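Long-range contacts in ssDNA binding RNA Polymerase cofactor (Pseudomonas phage LUZ7, PDB 6QLC), which binds single-stranded DNA and probably regulates viral transcription as an RNA polymerase cofactor: residues A[26-31]-A[43-48]; A[60-65]-A[78-83]. One frame throughout, in Å; residues are numbered along the deposited sequence.

From the N terminus, the chain first runs out along strand 27-34, turns, and comes back along strand 40-48; interaction 1 zips the two together and so closes a beta hairpin. The chain then enters helix 53-61, whose C-terminal end and following loop meet helix 73-86 in interaction 2, closing a second loop. The two loops follow one another without nesting or crossing, and their centres lie about 14 Å apart. They are joined directly, since Leu29 CD1 of the hairpin packs 3.5 Å from Leu62 CD1 of the helix end. Both contacts also touch the second subunit, so each lies partly at the dimer interface.

Interaction 1. Residues A[26-31]-A[43-48]; sequences SAYLNF and LVSLGL
Tyr28 lies across from Gly47, Leu29 from Leu46 and Asn30 from Ser45 where strands 27-31 and 43-48 run antiparallel, their axes 4.4 Å apart at closest and 158° between their directions. Leu29 and Leu46 form a hydrogen-bonded pair: Leu29 N donates to Leu46 O at 2.6 Å, and Leu46 N returns a bond to Leu29 O. Further bonds run from Leu48 N to Ala27 O and from Phe31 N to Val44 O. Leu43 N then reaches Phe31 O at 2.8 Å, so that Leu43 and Val44 both stand opposite Phe31, a classic beta bulge in this two-stranded hairpin. Beyond the hairpin, Ala27, Tyr28, Asn30 and Phe31 pair antiparallel with a strand of the second subunit, extending the sheet across the dimer interface.

One face carries Ala27, Leu29, Phe31, Val44, Leu46 and Leu48. Apolar side chains suit it because helix 53-61 and the second subunit cover it in part: Leu46 touches His55, and Val44 packs on Leu46 of the second subunit. Leu48 spreads its branches between two partners, CD1 toward Ala27 CB and CD2 toward Leu29 CB, each at 4.1 Å; it also touches His55 and Gln59 of helix 53-61. Leu29 and Leu46 meet at their CB atoms. Val44 CG2, held between its own backbone N and carbonyl carbon, comes obliquely to Phe31 CD1 at 3.4 Å, while the Phe31 ring also meets Phe31 of the second subunit.

The other face bears Tyr28. With CG anti to the carbonyl carbon (chi1 -77°), its ring leans across the neighbouring strand and lays one face over Gly47 CA, 3.9 Å from the ring centroid, a CH-pi contact shifted toward the rim. Glycine presents its backbone directly to this ring.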
loop_
_atom_site.group_PDB
_atom_site.type_symbol
_atom_site.label_atom_id
_atom_site.label_comp_id
_atom_site.label_asym_id
_atom_site.label_seq_id
_atom_site.Cartn_x
_atom_site.Cartn_y
_atom_site.Cartn_z
ATOM N N SER A 26 4.991 -13.513 -11.660
ATOM C CA SER A 26 5.011 -12.053 -11.617
ATOM C C SER A 26 5.502 -11.597 -10.249
ATOM O O SER A 26 5.530 -12.372 -9.290
ATOM C CB SER A 26 3.630 -11.452 -11.913
ATOM O OG SER A 26 2.610 -12.109 -11.182
ATOM N N ALA A 27 5.889 -10.327 -10.173
ATOM C CA ALA A 27 6.352 -9.735 -8.929
ATOM C C ALA A 27 5.227 -8.944 -8.273
ATOM O O ALA A 27 4.328 -8.441 -8.951
ATOM C CB ALA A 27 7.559 -8.834 -9.168
ATOM N N TYR A 28 5.278 -8.856 -6.937
ATOM C CA TYR A 28 4.286 -8.152 -6.135
ATOM C C TYR A 28 4.990 -7.226 -5.156
ATOM O O TYR A 28 6.067 -7.539 -4.641
ATOM C CB TYR A 28 3.368 -9.135 -5.353
ATOM C CG TYR A 28 2.311 -9.775 -6.234
ATOM C CD1 TYR A 28 2.676 -10.576 -7.315
ATOM C CD2 TYR A 28 0.952 -9.555 -6.016
ATOM C CE1 TYR A 28 1.728 -11.147 -8.154
ATOM C CE2 TYR A 28 -0.017 -10.135 -6.854
ATOM C CZ TYR A 28 0.388 -10.931 -7.921
ATOM O OH TYR A 28 -0.531 -11.517 -8.768
ATOM N N LEU A 29 4.376 -6.081 -4.898
ATOM C CA LEU A 29 4.821 -5.186 -3.836
ATOM C C LEU A 29 3.851 -5.309 -2.676
ATOM O O LEU A 29 2.689 -4.912 -2.798
ATOM C CB LEU A 29 4.878 -3.741 -4.315
ATOM C CG LEU A 29 5.623 -2.879 -3.312
ATOM C CD1 LEU A 29 7.088 -3.014 -3.574
ATOM C CD2 LEU A 29 5.196 -1.442 -3.414
ATOM N N ASN A 30 4.335 -5.819 -1.549
ATOM C CA ASN A 30 3.503 -6.115 -0.394
ATOM C C ASN A 30 3.737 -5.119 0.725
ATOM O O ASN A 30 4.883 -4.831 1.092
ATOM C CB ASN A 30 3.782 -7.525 0.093
ATOM C CG ASN A 30 3.415 -8.544 -0.946
ATOM O OD1 ASN A 30 2.242 -8.697 -1.272
ATOM N ND2 ASN A 30 4.414 -9.210 -1.516
ATOM N N PHE A 31 2.649 -4.630 1.289
ATOM C CA PHE A 31 2.694 -3.682 2.389
ATOM C C PHE A 31 2.303 -4.431 3.658
ATOM O O PHE A 31 1.142 -4.819 3.815
ATOM C CB PHE A 31 1.747 -2.517 2.118
ATOM C CG PHE A 31 2.119 -1.710 0.909
ATOM C CD1 PHE A 31 1.947 -2.224 -0.367
ATOM C CD2 PHE A 31 2.668 -0.451 1.055
ATOM C CE1 PHE A 31 2.302 -1.493 -1.484
ATOM C CE2 PHE A 31 3.018 0.291 -0.048
ATOM C CZ PHE A 31 2.838 -0.233 -1.326
ATOM N N LEU A 43 -1.210 -5.988 4.653
ATOM C CA LEU A 43 -2.382 -5.138 4.458
ATOM C C LEU A 43 -2.878 -5.202 3.019
ATOM O O LEU A 43 -4.059 -5.474 2.771
ATOM C CB LEU A 43 -2.062 -3.698 4.850
ATOM C CG LEU A 43 -2.320 -3.410 6.322
ATOM C CD1 LEU A 43 -1.896 -1.991 6.696
ATOM C CD2 LEU A 43 -3.787 -3.643 6.606
ATOM N N VAL A 44 -1.991 -4.942 2.058
ATOM C CA VAL A 44 -2.346 -4.824 0.646
ATOM C C VAL A 44 -1.186 -5.354 -0.176
ATOM O O VAL A 44 -0.023 -5.293 0.238
ATOM C CB VAL A 44 -2.654 -3.369 0.212
ATOM C CG1 VAL A 44 -3.636 -2.740 1.124
ATOM C CG2 VAL A 44 -1.401 -2.533 0.213
ATOM N N SER A 45 -1.512 -5.864 -1.357
ATOM C CA SER A 45 -0.514 -6.337 -2.305
ATOM C C SER A 45 -0.696 -5.609 -3.631
ATOM O O SER A 45 -1.827 -5.377 -4.068
ATOM C CB SER A 45 -0.636 -7.845 -2.502
ATOM O OG SER A 45 0.619 -8.413 -2.801
ATOM N N LEU A 46 0.410 -5.240 -4.272
ATOM C CA LEU A 46 0.368 -4.623 -5.592
ATOM C C LEU A 46 1.095 -5.515 -6.583
ATOM O O LEU A 46 2.307 -5.717 -6.464
ATOM C CB LEU A 46 1.003 -3.236 -5.589
ATOM C CG LEU A 46 1.158 -2.637 -6.997
ATOM C CD1 LEU A 46 -0.200 -2.271 -7.623
ATOM C CD2 LEU A 46 2.085 -1.446 -6.970
ATOM N N GLY A 47 0.358 -6.038 -7.560
ATOM C CA GLY A 47 0.989 -6.763 -8.653
ATOM C C GLY A 47 1.649 -5.788 -9.608
ATOM O O GLY A 47 1.015 -4.838 -10.078
ATOM N N LEU A 48 2.934 -6.017 -9.887
ATOM C CA LEU A 48 3.720 -5.158 -10.773
ATOM C C LEU A 48 3.608 -5.709 -12.192
ATOM O O LEU A 48 4.289 -6.673 -12.558
ATOM C CB LEU A 48 5.173 -5.076 -10.311
ATOM C CG LEU A 48 5.365 -4.843 -8.805
ATOM C CD1 LEU A 48 6.838 -4.874 -8.450
ATOM C CD2 LEU A 48 4.754 -3.527 -8.396
#

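Interaction 2. Residues A[60-65]-A[78-83]; sequences EFLTVD and ERCKKL
Phe61 and Arg79 join the C-terminal end of helix 53-61, with the loop leaving it, to the side of helix 73-86, and carry most of this partly buried contact. The long Arg79 side chain, extended from CG to NE, passes over one face of the Phe61 ring. Its CD stands 3.7 Å from the ring centroid, a CH-pi contact, and the guanidinium plane beyond it lies almost parallel to the ring, 5° apart, with Phe61 CE1 over one of its faces. Phe61 can meet this chain because its CG is anti to the backbone N (chi1 -178°), which carries the ring out toward helix 73-86.

A polar grip completes the pairing. Arg79 NH1 donates to Phe61 O at 2.8 Å, a fairly straight bond (165° at the hydrogen) whose acceptor lies in the guanidinium plane, and makes a weak, bent bond to Val64 O at 2.7 Å. Arginine suits this place: its methylene groups pack on the ring while its planar, multi-donor end reaches main-chain oxygens around the turn. Its other terminal nitrogen forms a long, weak ion pair with Asp66.

Leu83 CD2 approaches Phe61 CE2 at 3.8 Å. Lys82 crosses the ring at about a right angle, bending at chi3 to bring NZ within 3.7 Å of Phe61 CZ. Leu62 packs more deeply: Leu62 CD1 meets Leu83 CD1 tip to tip at 4.2 Å and Leu62 CD2 lies against Arg79 CB. These branched chains suit the buried side, where Leu62 and Leu83 also touch Leu91 and Phe33 of the second subunit. The arrangement is a packing of two successive helices in which an arginine of the second bonds to Phe61 O at the C-terminal end of the first and, weakly, to Val64 O in the loop beyond.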
loop_
_atom_site.group_PDB
_atom_site.type_symbol
_atom_site.label_atom_id
_atom_site.label_comp_id
_atom_site.label_asym_id
_atom_site.label_seq_id
_atom_site.Cartn_x
_atom_site.Cartn_y
_atom_site.Cartn_z
ATOM N N GLU A 60 12.684 -2.435 -10.668
ATOM C CA GLU A 60 14.118 -2.212 -10.835
ATOM C C GLU A 60 14.726 -1.630 -9.571
ATOM O O GLU A 60 15.828 -2.013 -9.159
ATOM C CB GLU A 60 14.380 -1.262 -12.007
ATOM C CG GLU A 60 14.723 -1.938 -13.313
ATOM C CD GLU A 60 14.994 -0.924 -14.411
ATOM O OE1 GLU A 60 14.121 -0.757 -15.295
ATOM O OE2 GLU A 60 16.072 -0.286 -14.373
ATOM N N PHE A 61 14.036 -0.667 -8.972
ATOM C CA PHE A 61 14.550 0.003 -7.792
ATOM C C PHE A 61 14.786 -0.981 -6.656
ATOM O O PHE A 61 15.746 -0.831 -5.894
ATOM C CB PHE A 61 13.562 1.080 -7.378
ATOM C CG PHE A 61 13.996 1.871 -6.211
ATOM C CD1 PHE A 61 15.050 2.753 -6.321
ATOM C CD2 PHE A 61 13.345 1.735 -4.994
ATOM C CE1 PHE A 61 15.451 3.505 -5.241
ATOM C CE2 PHE A 61 13.742 2.476 -3.900
ATOM C CZ PHE A 61 14.795 3.365 -4.023
ATOM N N LEU A 62 13.953 -2.014 -6.562
ATOM C CA LEU A 62 13.998 -2.964 -5.460
ATOM C C LEU A 62 14.754 -4.243 -5.798
ATOM O O LEU A 62 14.683 -5.206 -5.030
ATOM C CB LEU A 62 12.580 -3.313 -5.018
ATOM C CG LEU A 62 11.803 -2.140 -4.439
ATOM C CD1 LEU A 62 10.605 -2.660 -3.676
ATOM C CD2 LEU A 62 12.726 -1.337 -3.535
ATOM N N THR A 63 15.467 -4.281 -6.928
ATOM C CA THR A 63 16.176 -5.491 -7.354
ATOM C C THR A 63 17.601 -5.243 -7.823
ATOM O O THR A 63 18.424 -6.162 -7.728
ATOM C CB THR A 63 15.430 -6.185 -8.496
ATOM O OG1 THR A 63 15.235 -5.246 -9.554
ATOM C CG2 THR A 63 14.089 -6.701 -8.046
ATOM N N VAL A 64 17.926 -4.051 -8.319
ATOM C CA VAL A 64 19.136 -3.812 -9.089
ATOM C C VAL A 64 19.699 -2.454 -8.691
ATOM O O VAL A 64 18.952 -1.542 -8.326
ATOM C CB VAL A 64 18.796 -3.931 -10.595
ATOM C CG1 VAL A 64 19.706 -3.089 -11.465
ATOM C CG2 VAL A 64 18.802 -5.402 -11.019
ATOM N N ASP A 65 21.030 -2.323 -8.731
ATOM C CA ASP A 65 21.719 -1.191 -8.117
ATOM C C ASP A 65 22.207 -0.146 -9.121
ATOM O O ASP A 65 23.202 0.535 -8.850
ATOM C CB ASP A 65 22.894 -1.691 -7.271
ATOM C CG ASP A 65 24.040 -2.259 -8.110
ATOM O OD1 ASP A 65 23.812 -2.617 -9.284
ATOM O OD2 ASP A 65 25.172 -2.363 -7.580
ATOM N N GLU A 78 17.390 -1.132 2.796
ATOM C CA GLU A 78 17.506 0.319 2.835
ATOM C C GLU A 78 16.517 0.971 1.871
ATOM O O GLU A 78 15.810 1.918 2.235
ATOM C CB GLU A 78 18.941 0.734 2.496
ATOM C CG GLU A 78 19.935 0.486 3.610
ATOM C CD GLU A 78 19.660 1.350 4.825
ATOM O OE1 GLU A 78 19.781 2.593 4.716
ATOM O OE2 GLU A 78 19.309 0.788 5.885
ATOM N N ARG A 79 16.449 0.465 0.635
ATOM C CA ARG A 79 15.572 1.072 -0.363
ATOM C C ARG A 79 14.107 0.876 -0.005
ATOM O O ARG A 79 13.293 1.789 -0.191
ATOM C CB ARG A 79 15.865 0.494 -1.751
ATOM C CG ARG A 79 17.206 0.937 -2.338
ATOM C CD ARG A 79 17.281 0.705 -3.868
ATOM N NE ARG A 79 18.449 1.368 -4.453
ATOM C CZ ARG A 79 18.889 1.167 -5.694
ATOM N NH1 ARG A 79 18.271 0.303 -6.505
ATOM N NH2 ARG A 79 19.967 1.819 -6.112
ATOM N N CYS A 80 13.741 -0.313 0.475
ATOM C CA CYS A 80 12.384 -0.503 0.991
ATOM C C CYS A 80 12.055 0.577 2.009
ATOM O O CYS A 80 11.012 1.239 1.932
ATOM C CB CYS A 80 12.247 -1.885 1.621
ATOM S SG CYS A 80 12.122 -3.243 0.429
ATOM N N LYS A 81 12.975 0.819 2.937
ATOM C CA LYS A 81 12.723 1.836 3.946
ATOM C C LYS A 81 12.553 3.202 3.294
ATOM O O LYS A 81 11.610 3.935 3.614
ATOM C CB LYS A 81 13.858 1.835 4.971
ATOM C CG LYS A 81 13.559 0.941 6.175
ATOM C CD LYS A 81 14.831 0.534 6.908
ATOM C CE LYS A 81 15.666 1.751 7.287
ATOM N NZ LYS A 81 16.966 1.380 7.919
ATOM N N LYS A 82 13.429 3.534 2.340
ATOM C CA LYS A 82 13.351 4.825 1.667
ATOM C C LYS A 82 12.010 5.016 0.967
ATOM O O LYS A 82 11.428 6.102 1.034
ATOM C CB LYS A 82 14.503 4.973 0.674
ATOM C CG LYS A 82 14.665 6.400 0.133
ATOM C CD LYS A 82 15.376 6.418 -1.201
ATOM C CE LYS A 82 14.538 7.105 -2.279
ATOM N NZ LYS A 82 15.180 7.050 -3.640
ATOM N N LEU A 83 11.495 3.976 0.297
ATOM C CA LEU A 83 10.127 4.029 -0.215
ATOM C C LEU A 83 9.146 4.444 0.878
ATOM O O LEU A 83 8.485 5.486 0.776
ATOM C CB LEU A 83 9.723 2.673 -0.794
ATOM C CG LEU A 83 10.157 2.300 -2.207
ATOM C CD1 LEU A 83 9.296 1.193 -2.806
ATOM C CD2 LEU A 83 10.144 3.514 -3.090
#